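Local coordinates for 2-keto-3-deoxy-D-arabinonate dehydratase (Sulfolobus solfataricus, PDB 2Q18), which catalyses the metal-dependent dehydration of 2-dehydro-3-deoxy-D-arabinonate to 2,5-dioxopentanoate in a pentose oxidation pathway, working as a homotetramer of the FAH family, at residues A96-G100 / K101-E105; F117-P121 / N122-G126; G222-N225 / T226-R230; R231-E234 / E235-Y239. All blocks are in the same frame, centred on the assembly; numbering follows the deposited sequence.

Contact 1: residues A96-G100 / K101-E105; sequences AKILG and KTIYE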
loop_
_atom_site.group_PDB
_atom_site.type_symbol
_atom_site.label_atom_id
_atom_site.label_comp_id
_atom_site.label_asym_id
_atom_site.label_seq_id
_atom_site.Cartn_x
_atom_site.Cartn_y
_atom_site.Cartn_z
ATOM N N ALA A 96 47.848 -14.428 -5.149
ATOM C CA ALA A 96 47.723 -15.309 -3.991
ATOM C C ALA A 96 47.772 -16.757 -4.450
ATOM O O ALA A 96 47.187 -17.113 -5.477
ATOM C CB ALA A 96 46.424 -15.029 -3.245
ATOM N N LYS A 97 48.478 -17.590 -3.695
ATOM C CA LYS A 97 48.626 -18.995 -4.063
ATOM C C LYS A 97 48.589 -19.956 -2.878
ATOM O O LYS A 97 49.018 -19.624 -1.775
ATOM C CB LYS A 97 49.875 -19.211 -4.931
ATOM C CG LYS A 97 51.120 -18.457 -4.483
ATOM C CD LYS A 97 51.823 -17.767 -5.659
ATOM C CE LYS A 97 52.190 -18.733 -6.780
ATOM N NZ LYS A 97 52.882 -18.036 -7.901
ATOM N N ILE A 98 48.043 -21.141 -3.135
ATOM C CA ILE A 98 47.929 -22.202 -2.145
ATOM C C ILE A 98 48.815 -23.360 -2.593
ATOM O O ILE A 98 48.583 -23.954 -3.652
ATOM C CB ILE A 98 46.460 -22.676 -1.989
ATOM C CG1 ILE A 98 45.567 -21.514 -1.537
ATOM C CG2 ILE A 98 46.368 -23.852 -1.012
ATOM C CD1 ILE A 98 44.083 -21.741 -1.760
ATOM N N LEU A 99 49.821 -23.670 -1.775
ATOM C CA LEU A 99 50.877 -24.633 -2.123
ATOM C C LEU A 99 51.431 -24.400 -3.534
ATOM O O LEU A 99 51.463 -25.316 -4.361
ATOM C CB LEU A 99 50.402 -26.090 -1.953
ATOM C CG LEU A 99 50.158 -26.731 -0.574
ATOM C CD1 LEU A 99 51.013 -26.110 0.541
ATOM C CD2 LEU A 99 48.684 -26.691 -0.202
ATOM N N GLY A 100 51.840 -23.160 -3.804
ATOM C CA GLY A 100 52.447 -22.793 -5.088
ATOM C C GLY A 100 51.497 -22.632 -6.265
ATOM O O GLY A 100 51.899 -22.155 -7.331
ATOM N N LYS A 101 50.241 -23.029 -6.081
ATOM C CA LYS A 101 49.231 -22.941 -7.131
ATOM C C LYS A 101 48.295 -21.767 -6.851
ATOM O O LYS A 101 47.761 -21.643 -5.743
ATOM C CB LYS A 101 48.445 -24.252 -7.206
ATOM C CG LYS A 101 47.558 -24.411 -8.432
ATOM C CD LYS A 101 46.813 -25.742 -8.381
ATOM C CE LYS A 101 45.994 -25.974 -9.641
ATOM N NZ LYS A 101 45.308 -27.301 -9.637
ATOM N N THR A 102 48.103 -20.909 -7.854
ATOM C CA THR A 102 47.278 -19.706 -7.698
ATOM C C THR A 102 45.823 -20.059 -7.386
ATOM O O THR A 102 45.290 -21.056 -7.887
ATOM C CB THR A 102 47.313 -18.777 -8.947
ATOM O OG1 THR A 102 46.415 -19.272 -9.947
ATOM C CG2 THR A 102 48.720 -18.671 -9.525
ATOM N N ILE A 103 45.195 -19.229 -6.559
ATOM C CA ILE A 103 43.793 -19.411 -6.172
ATOM C C ILE A 103 42.852 -19.532 -7.376
ATOM O O ILE A 103 41.880 -20.285 -7.332
ATOM C CB ILE A 103 43.312 -18.297 -5.203
ATOM C CG1 ILE A 103 43.548 -16.903 -5.802
ATOM C CG2 ILE A 103 44.008 -18.442 -3.850
ATOM C CD1 ILE A 103 42.878 -15.766 -5.043
ATOM N N TYR A 104 43.162 -18.807 -8.451
ATOM C CA TYR A 104 42.347 -18.814 -9.670
ATOM C C TYR A 104 42.476 -20.130 -10.431
ATOM O O TYR A 104 41.486 -20.664 -10.941
ATOM C CB TYR A 104 42.697 -17.615 -10.566
ATOM C CG TYR A 104 42.499 -16.286 -9.870
ATOM C CD1 TYR A 104 41.235 -15.702 -9.789
ATOM C CD2 TYR A 104 43.570 -15.629 -9.268
ATOM C CE1 TYR A 104 41.044 -14.492 -9.135
ATOM C CE2 TYR A 104 43.390 -14.415 -8.613
ATOM C CZ TYR A 104 42.123 -13.853 -8.551
ATOM O OH TYR A 104 41.940 -12.655 -7.900
ATOM N N GLU A 105 43.700 -20.645 -10.500
ATOM C CA GLU A 105 43.965 -21.950 -11.101
ATOM C C GLU A 105 43.287 -23.061 -10.287
ATOM O O GLU A 105 42.737 -24.010 -10.852
ATOM C CB GLU A 105 45.475 -22.187 -11.184
ATOM C CG GLU A 105 45.899 -23.242 -12.193
ATOM C CD GLU A 105 47.376 -23.606 -12.081
ATOM O OE1 GLU A 105 48.176 -22.766 -11.595
ATOM O OE2 GLU A 105 47.733 -24.738 -12.482
#
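Ile98 and Ile103 meet through their methyls: CD1 of Ile98 lies 3.9 Å from CG2 of Ile103, and the two side chains cross at about a right angle. The other arm of Ile103 serves Ala96, whose CB is 4.0 Å from Ile103 CD1. CG1 of Ile103 sits between the backbone N and the carbonyl carbon (chi1 55°), and this splays its two branches over Ala96 and Ile98. The backbone that carries them forms a tight beta hairpin, strands 97-98 and 101-102 joined by a type I' turn from Ile98 to Lys101, with Leu99 and Gly100 both at positive phi. Ile98 N gives a bond of 2.7 Å to Lys101 O, and Lys101 N returns one to Ile98 O. One step on, Ile103 N donates to Ala96 O at 3.1 Å. Thr102 ends the hairpin and is the N-cap of helix 103-109: its OG1 accepts from Glu105 N at 3.1 Å (160° at the hydrogen). The extended Lys101 side chain runs on to a salt bridge with Asp109. Further out, Ile98 of the second subunit packs on Ala96, and Asn174 of that subunit donates through ND2 to Ile103 O.

Contact 2: residues F117-P121 / N122-G126; sequences FKATP and NRCVG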
loop_
_atom_site.group_PDB
_atom_site.type_symbol
_atom_site.label_atom_id
_atom_site.label_comp_id
_atom_site.label_asym_id
_atom_site.label_seq_id
_atom_site.Cartn_x
_atom_site.Cartn_y
_atom_site.Cartn_z
ATOM N N PHE A 117 28.389 -12.546 -4.274
ATOM C CA PHE A 117 27.309 -11.566 -4.326
ATOM C C PHE A 117 27.826 -10.317 -5.039
ATOM O O PHE A 117 28.880 -9.787 -4.684
ATOM C CB PHE A 117 26.822 -11.213 -2.914
ATOM C CG PHE A 117 25.618 -10.301 -2.894
ATOM C CD1 PHE A 117 25.770 -8.926 -2.720
ATOM C CD2 PHE A 117 24.333 -10.817 -3.047
ATOM C CE1 PHE A 117 24.657 -8.074 -2.700
ATOM C CE2 PHE A 117 23.216 -9.979 -3.031
ATOM C CZ PHE A 117 23.379 -8.604 -2.858
ATOM N N LYS A 118 27.072 -9.848 -6.029
ATOM C CA LYS A 118 27.518 -8.742 -6.880
ATOM C C LYS A 118 26.836 -7.410 -6.565
ATOM O O LYS A 118 27.515 -6.399 -6.369
ATOM C CB LYS A 118 27.356 -9.106 -8.363
ATOM C CG LYS A 118 27.620 -7.956 -9.353
ATOM C CD LYS A 118 29.040 -7.396 -9.232
ATOM C CE LYS A 118 29.200 -6.142 -10.083
ATOM N NZ LYS A 118 30.582 -5.565 -9.972
ATOM N N ALA A 119 25.504 -7.400 -6.526
ATOM C CA ALA A 119 24.780 -6.153 -6.345
ATOM C C ALA A 119 23.366 -6.318 -5.812
ATOM O O ALA A 119 22.727 -7.357 -5.987
ATOM C CB ALA A 119 24.751 -5.354 -7.677
ATOM N N THR A 120 22.903 -5.265 -5.146
ATOM C CA THR A 120 21.488 -5.040 -4.883
ATOM C C THR A 120 20.956 -4.225 -6.074
ATOM O O THR A 120 21.760 -3.653 -6.823
ATOM C CB THR A 120 21.311 -4.251 -3.577
ATOM O OG1 THR A 120 22.154 -3.086 -3.611
ATOM C CG2 THR A 120 21.687 -5.126 -2.370
ATOM N N PRO A 121 19.617 -4.174 -6.269
ATOM C CA PRO A 121 19.065 -3.457 -7.430
ATOM C C PRO A 121 19.476 -1.974 -7.533
ATOM O O PRO A 121 19.670 -1.471 -8.642
ATOM C CB PRO A 121 17.538 -3.598 -7.256
ATOM C CG PRO A 121 17.329 -4.012 -5.826
ATOM C CD PRO A 121 18.554 -4.791 -5.451
ATOM N N ASN A 122 19.609 -1.292 -6.397
ATOM C CA ASN A 122 19.984 0.120 -6.378
ATOM C C ASN A 122 21.454 0.379 -6.742
ATOM O O ASN A 122 21.832 1.517 -7.012
ATOM C CB ASN A 122 19.664 0.747 -5.017
ATOM C CG ASN A 122 20.491 0.145 -3.890
ATOM O OD1 ASN A 122 20.495 -1.072 -3.690
ATOM N ND2 ASN A 122 21.187 0.996 -3.143
ATOM N N ARG A 123 22.276 -0.669 -6.719
ATOM C CA ARG A 123 23.676 -0.566 -7.133
ATOM C C ARG A 123 23.852 -0.887 -8.622
ATOM O O ARG A 123 24.957 -0.786 -9.154
ATOM C CB ARG A 123 24.569 -1.475 -6.276
ATOM C CG ARG A 123 24.748 -1.005 -4.824
ATOM C CD ARG A 123 25.673 -1.955 -4.066
ATOM N NE ARG A 123 25.941 -1.519 -2.694
ATOM C CZ ARG A 123 25.193 -1.827 -1.635
ATOM N NH1 ARG A 123 24.102 -2.567 -1.774
ATOM N NH2 ARG A 123 25.532 -1.378 -0.428
ATOM N N CYS A 124 22.762 -1.272 -9.284
ATOM C CA CYS A 124 22.778 -1.569 -10.714
ATOM C C CYS A 124 22.282 -0.384 -11.533
ATOM O O CYS A 124 21.477 0.419 -11.055
ATOM C CB CYS A 124 21.896 -2.775 -11.030
ATOM S SG CYS A 124 22.348 -4.288 -10.171
ATOM N N VAL A 125 22.766 -0.293 -12.772
ATOM C CA VAL A 125 22.286 0.701 -13.733
ATOM C C VAL A 125 21.918 -0.006 -15.027
ATOM O O VAL A 125 22.203 -1.197 -15.192
ATOM C CB VAL A 125 23.334 1.827 -14.000
ATOM C CG1 VAL A 125 23.772 2.480 -12.691
ATOM C CG2 VAL A 125 24.535 1.297 -14.771
ATOM N N GLY A 126 21.268 0.720 -15.931
ATOM C CA GLY A 126 20.835 0.153 -17.197
ATOM C C GLY A 126 21.463 0.814 -18.412
ATOM O O GLY A 126 22.381 1.631 -18.294
#
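Arg123 folds back on Thr120 across the turn that joins strand 114-119 to the weakly bonded strand 124-125. The link is a short 3-10 turn following a classic beta bulge, in which Lys118 and Ala119 both face Val76. Its backbone bonds run from Arg123 N to Thr120 O and from Cys124 N to Pro121 O. Along the arginine, CB lies 4.1 Å from Ala119 CB, and CG passes 3.5 Å from Thr120 OG1. The chain is extended from CG to NE, carrying the guanidinium obliquely across the threonine, where NH1 donates to Thr120 OG1 at 2.7 Å, that oxygen lying 19° out of the guanidinium plane. Beyond the turn, NE is hydrogen-bonded to Asn244 OD1 of the second subunit and NH1 forms a salt bridge with Glu75 of that subunit. The same Thr120 hydroxyl donates a hydrogen bond to Asn122 OD1 at 2.6 Å. With OG1 placed between the backbone N and the carbonyl carbon (chi1 51°), it can accept from the arginine and donate to the asparagine at once. A valine in place of Thr120 would probably leave Asn122 OD1 without this donor and Arg123 NH1 without this acceptor, setting the Asn122 amide freer to turn. Lys118, on the strand before the turn, reaches the magnesium ligand Asp164 through a salt bridge. Cys124 SG rests 3.6 Å from Ala119 CB.

Contact 3: residues G222-N225 / T226-R230; sequences GSVN and TNKMR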
loop_
_atom_site.group_PDB
_atom_site.type_symbol
_atom_site.label_atom_id
_atom_site.label_comp_id
_atom_site.label_asym_id
_atom_site.label_seq_id
_atom_site.Cartn_x
_atom_site.Cartn_y
_atom_site.Cartn_z
ATOM N N GLY A 222 37.591 -6.407 -28.072
ATOM C CA GLY A 222 37.856 -7.832 -27.935
ATOM C C GLY A 222 36.563 -8.616 -27.954
ATOM O O GLY A 222 35.511 -8.112 -27.544
ATOM N N SER A 223 36.636 -9.851 -28.435
ATOM C CA SER A 223 35.468 -10.711 -28.494
ATOM C C SER A 223 35.785 -12.145 -28.071
ATOM O O SER A 223 36.937 -12.583 -28.116
ATOM C CB SER A 223 34.847 -10.686 -29.892
ATOM O OG SER A 223 35.707 -11.301 -30.834
ATOM N N VAL A 224 34.744 -12.855 -27.644
ATOM C CA VAL A 224 34.822 -14.273 -27.321
ATOM C C VAL A 224 33.452 -14.898 -27.581
ATOM O O VAL A 224 32.420 -14.218 -27.487
ATOM C CB VAL A 224 35.294 -14.513 -25.854
ATOM C CG1 VAL A 224 34.190 -14.159 -24.842
ATOM C CG2 VAL A 224 35.772 -15.949 -25.661
ATOM N N ASN A 225 33.446 -16.177 -27.940
ATOM C CA ASN A 225 32.203 -16.917 -28.092
ATOM C C ASN A 225 31.930 -17.722 -26.827
ATOM O O ASN A 225 32.864 -18.197 -26.179
ATOM C CB ASN A 225 32.252 -17.827 -29.321
ATOM C CG ASN A 225 30.887 -18.374 -29.699
ATOM O OD1 ASN A 225 30.361 -19.275 -29.043
ATOM N ND2 ASN A 225 30.309 -17.835 -30.766
ATOM N N THR A 226 30.653 -17.867 -26.479
ATOM C CA THR A 226 30.259 -18.611 -25.277
ATOM C C THR A 226 30.531 -20.118 -25.380
ATOM O O THR A 226 30.363 -20.848 -24.394
ATOM C CB THR A 226 28.777 -18.376 -24.893
ATOM O OG1 THR A 226 27.935 -18.664 -26.014
ATOM C CG2 THR A 226 28.549 -16.937 -24.436
ATOM N N ASN A 227 30.954 -20.581 -26.560
ATOM C CA ASN A 227 31.419 -21.967 -26.712
ATOM C C ASN A 227 32.743 -22.219 -25.989
ATOM O O ASN A 227 33.192 -23.358 -25.877
ATOM C CB ASN A 227 31.476 -22.408 -28.189
ATOM C CG ASN A 227 32.476 -21.607 -29.023
ATOM O OD1 ASN A 227 33.538 -21.209 -28.547
ATOM N ND2 ASN A 227 32.137 -21.392 -30.289
ATOM N N LYS A 228 33.347 -21.142 -25.490
ATOM C CA LYS A 228 34.567 -21.222 -24.692
ATOM C C LYS A 228 34.279 -21.323 -23.192
ATOM O O LYS A 228 35.206 -21.482 -22.391
ATOM C CB LYS A 228 35.474 -20.018 -24.978
ATOM C CG LYS A 228 35.849 -19.853 -26.451
ATOM C CD LYS A 228 36.989 -20.783 -26.873
ATOM C CE LYS A 228 36.861 -21.212 -28.340
ATOM N NZ LYS A 228 36.361 -20.141 -29.267
ATOM N N MET A 229 33.005 -21.226 -22.808
ATOM C CA MET A 229 32.626 -21.391 -21.404
ATOM C C MET A 229 32.768 -22.860 -21.011
ATOM O O MET A 229 32.196 -23.745 -21.651
ATOM C CB MET A 229 31.203 -20.884 -21.132
ATOM C CG MET A 229 30.964 -20.463 -19.672
ATOM S SD MET A 229 29.238 -20.110 -19.224
ATOM C CE MET A 229 28.793 -18.913 -20.483
ATOM N N ARG A 230 33.552 -23.100 -19.967
ATOM C CA ARG A 230 33.868 -24.451 -19.516
ATOM C C ARG A 230 32.983 -24.842 -18.331
ATOM O O ARG A 230 32.467 -25.960 -18.273
ATOM C CB ARG A 230 35.354 -24.541 -19.155
ATOM C CG ARG A 230 35.821 -25.912 -18.698
ATOM C CD ARG A 230 37.328 -25.925 -18.515
ATOM N NE ARG A 230 37.777 -26.955 -17.579
ATOM C CZ ARG A 230 37.873 -26.789 -16.260
ATOM N NH1 ARG A 230 37.540 -25.631 -15.697
ATOM N NH2 ARG A 230 38.298 -27.788 -15.498
HETATM O O HOH W 1 35.856 -17.549 -29.151
#
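Asn225 closes strand 217-225 and grips the first turn after it with both its side chain and its carbonyl. Thr226 opens the 3-10 turn 226-228; its OG1 is hydrogen-bonded to Pro203 O and Leu206 N. At Asn227 the backbone N donates to Asn225 OD1 at 2.9 Å, in the carbonyl plane and on a lone pair, which makes this an Asx turn. CG of Asn225, anti to the backbone N (chi1 -167°), swings the amide forward over the turn, and its ND2 is held by Asp207. The two asparagine side chains cross at about a right angle, yet their amide planes are only 20° apart. Lys228 N bonds to Asn225 O at 3.1 Å, while its CG touches Val224 CG2 at 4.0 Å. Bent along its length, the lysine curls back so that NZ donates to Asn227 OD1 at 3.1 Å and to a water at 2.6 Å; this water also accepts from Asn225 N. Met229 N then bonds to Thr226 O. The turn thus leads from strand 217-225, an outermost strand of the five-stranded sheet in this chain and the antiparallel partner of strand 207-214, toward helix 233-241.

Contact 4: residues R231-E234 / E235-Y239; sequences RKIE and EQIQY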
loop_
_atom_site.group_PDB
_atom_site.type_symbol
_atom_site.label_atom_id
_atom_site.label_comp_id
_atom_site.label_asym_id
_atom_site.label_seq_id
_atom_site.Cartn_x
_atom_site.Cartn_y
_atom_site.Cartn_z
ATOM N N ARG A 231 32.814 -23.913 -17.395
ATOM C CA ARG A 231 31.912 -24.100 -16.268
ATOM C C ARG A 231 30.496 -23.705 -16.686
ATOM O O ARG A 231 30.187 -22.517 -16.813
ATOM C CB ARG A 231 32.383 -23.266 -15.076
ATOM C CG ARG A 231 31.745 -23.652 -13.758
ATOM C CD ARG A 231 32.392 -24.891 -13.166
ATOM N NE ARG A 231 33.686 -24.602 -12.555
ATOM C CZ ARG A 231 34.241 -25.342 -11.602
ATOM N NH1 ARG A 231 35.421 -25.001 -11.100
ATOM N NH2 ARG A 231 33.611 -26.419 -11.143
ATOM N N LYS A 232 29.643 -24.703 -16.903
ATOM C CA LYS A 232 28.300 -24.472 -17.437
ATOM C C LYS A 232 27.365 -23.742 -16.461
ATOM O O LYS A 232 27.561 -23.787 -15.243
ATOM C CB LYS A 232 27.680 -25.779 -17.953
ATOM C CG LYS A 232 27.299 -26.796 -16.874
ATOM C CD LYS A 232 27.351 -28.232 -17.408
ATOM C CE LYS A 232 26.255 -28.512 -18.435
ATOM N NZ LYS A 232 26.168 -29.960 -18.777
ATOM N N ILE A 233 26.357 -23.076 -17.019
ATOM C CA ILE A 233 25.433 -22.234 -16.256
ATOM C C ILE A 233 24.624 -23.046 -15.237
ATOM O O ILE A 233 24.472 -22.627 -14.089
ATOM C CB ILE A 233 24.494 -21.434 -17.200
ATOM C CG1 ILE A 233 25.325 -20.528 -18.120
ATOM C CG2 ILE A 233 23.469 -20.625 -16.395
ATOM C CD1 ILE A 233 24.569 -19.987 -19.318
ATOM N N GLU A 234 24.120 -24.199 -15.673
ATOM C CA GLU A 234 23.407 -25.156 -14.818
ATOM C C GLU A 234 24.162 -25.432 -13.512
ATOM O O GLU A 234 23.569 -25.423 -12.436
ATOM C CB GLU A 234 23.165 -26.457 -15.598
ATOM C CG GLU A 234 22.597 -27.628 -14.796
ATOM C CD GLU A 234 22.574 -28.942 -15.590
ATOM O OE1 GLU A 234 23.455 -29.148 -16.460
ATOM O OE2 GLU A 234 21.675 -29.776 -15.333
ATOM N N GLU A 235 25.471 -25.652 -13.618
ATOM C CA GLU A 235 26.315 -25.906 -12.455
ATOM C C GLU A 235 26.473 -24.657 -11.590
ATOM O O GLU A 235 26.492 -24.746 -10.357
ATOM C CB GLU A 235 27.688 -26.426 -12.889
ATOM C CG GLU A 235 28.576 -26.885 -11.735
ATOM C CD GLU A 235 29.966 -27.317 -12.181
ATOM O OE1 GLU A 235 30.137 -27.717 -13.356
ATOM O OE2 GLU A 235 30.897 -27.257 -11.347
ATOM N N GLN A 236 26.589 -23.496 -12.237
ATOM C CA GLN A 236 26.687 -22.229 -11.514
ATOM C C GLN A 236 25.424 -22.000 -10.684
ATOM O O GLN A 236 25.509 -21.609 -9.519
ATOM C CB GLN A 236 26.910 -21.056 -12.471
ATOM C CG GLN A 236 28.175 -21.157 -13.328
ATOM C CD GLN A 236 28.389 -19.925 -14.195
ATOM O OE1 GLN A 236 27.706 -18.911 -14.033
ATOM N NE2 GLN A 236 29.343 -20.005 -15.113
ATOM N N ILE A 237 24.266 -22.253 -11.292
ATOM C CA ILE A 237 22.976 -22.117 -10.611
ATOM C C ILE A 237 22.877 -23.090 -9.430
ATOM O O ILE A 237 22.461 -22.697 -8.339
ATOM C CB ILE A 237 21.778 -22.315 -11.576
ATOM C CG1 ILE A 237 21.793 -21.252 -12.685
ATOM C CG2 ILE A 237 20.451 -22.270 -10.807
ATOM C CD1 ILE A 237 20.789 -21.500 -13.799
ATOM N N GLN A 238 23.278 -24.345 -9.657
ATOM C CA GLN A 238 23.306 -25.374 -8.606
ATOM C C GLN A 238 24.009 -24.884 -7.336
ATOM O O GLN A 238 23.456 -24.975 -6.245
ATOM C CB GLN A 238 23.964 -26.664 -9.128
ATOM C CG GLN A 238 24.160 -27.755 -8.068
ATOM C CD GLN A 238 24.992 -28.953 -8.544
ATOM O OE1 GLN A 238 25.232 -29.887 -7.780
ATOM N NE2 GLN A 238 25.432 -28.929 -9.801
ATOM N N TYR A 239 25.219 -24.354 -7.484
ATOM C CA TYR A 239 25.992 -23.889 -6.332
ATOM C C TYR A 239 25.481 -22.564 -5.752
ATOM O O TYR A 239 25.651 -22.305 -4.558
ATOM C CB TYR A 239 27.487 -23.817 -6.665
ATOM C CG TYR A 239 28.158 -25.177 -6.657
ATOM C CD1 TYR A 239 28.074 -26.027 -7.763
ATOM C CD2 TYR A 239 28.860 -25.621 -5.536
ATOM C CE1 TYR A 239 28.684 -27.285 -7.752
ATOM C CE2 TYR A 239 29.472 -26.876 -5.515
ATOM C CZ TYR A 239 29.379 -27.700 -6.624
ATOM O OH TYR A 239 29.979 -28.939 -6.603
#
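Backbone bonds set the helical repeat from the start, with Gln236 N donating to Lys232 O at 3.2 Å, Ile237 N to Ile233 O at 2.8 Å, and Gln238 N to Glu234 O. Ahead of this first turn, Arg231 forms a salt bridge with Glu235. NH2 meets OE2 at 2.8 Å on the syn side, 26° out of the carboxylate plane, while the oxygen lies at the edge of the guanidinium and near its plane. The two flat groups stand steeply against each other, 77° apart. Bends at chi2 and chi3 fold the arginine so that CD also passes 3.3 Å from Glu235 OE2, whereas the glutamate reaches it as an extended chain. NH1 is held by Ala110 O. Cutting Arg231 back to an alanine is likely to leave the Glu235 carboxylate without this charged mate and Ala110 O without this donor. Residues 231-239 run into the N-terminal end of helix 233-241, with Lys232 at the N-cap position. Gln236, a turn in, reaches back past the N-cap as an extended chain, its NE2 donating to Arg231 O at 3.1 Å from above the carbonyl plane. On another side of the helix, Ile233 CG2 touches Ile237 CD1 at 3.8 Å. These two isoleucines pack on Ile156, with Val148 against Ile233, and Leu150 and Leu252 against Ile237, which lays the helix on strands 140-150, 156-167 and 250-253.

Overall arrangement
The four contacts are in series along the chain, all in the part that carries the FAH fold. Contacts 3 and 4 are next to each other, linking strand 217-225 to helix 233-241, and touch where Met229 SD lies 4.1 Å from Gln236 NE2. Contact 1 is centred about 28 Å from the chain's centre, though its nearest atoms come within about 7 Å of contacts 3 and 4; contact 2 lies about 24 Å from contact 3, centre to centre, across the chain's centre. Single side chains of each come near the active site: Ile103 and Arg231 about 7 Å from substrate-binding Ile81, Val224 about 6 Å from Thr256, Ala119 about 8 Å from Asp164. Contacts 1, 2 and 4 meet the second subunit, contact 4 through Tyr239 alone.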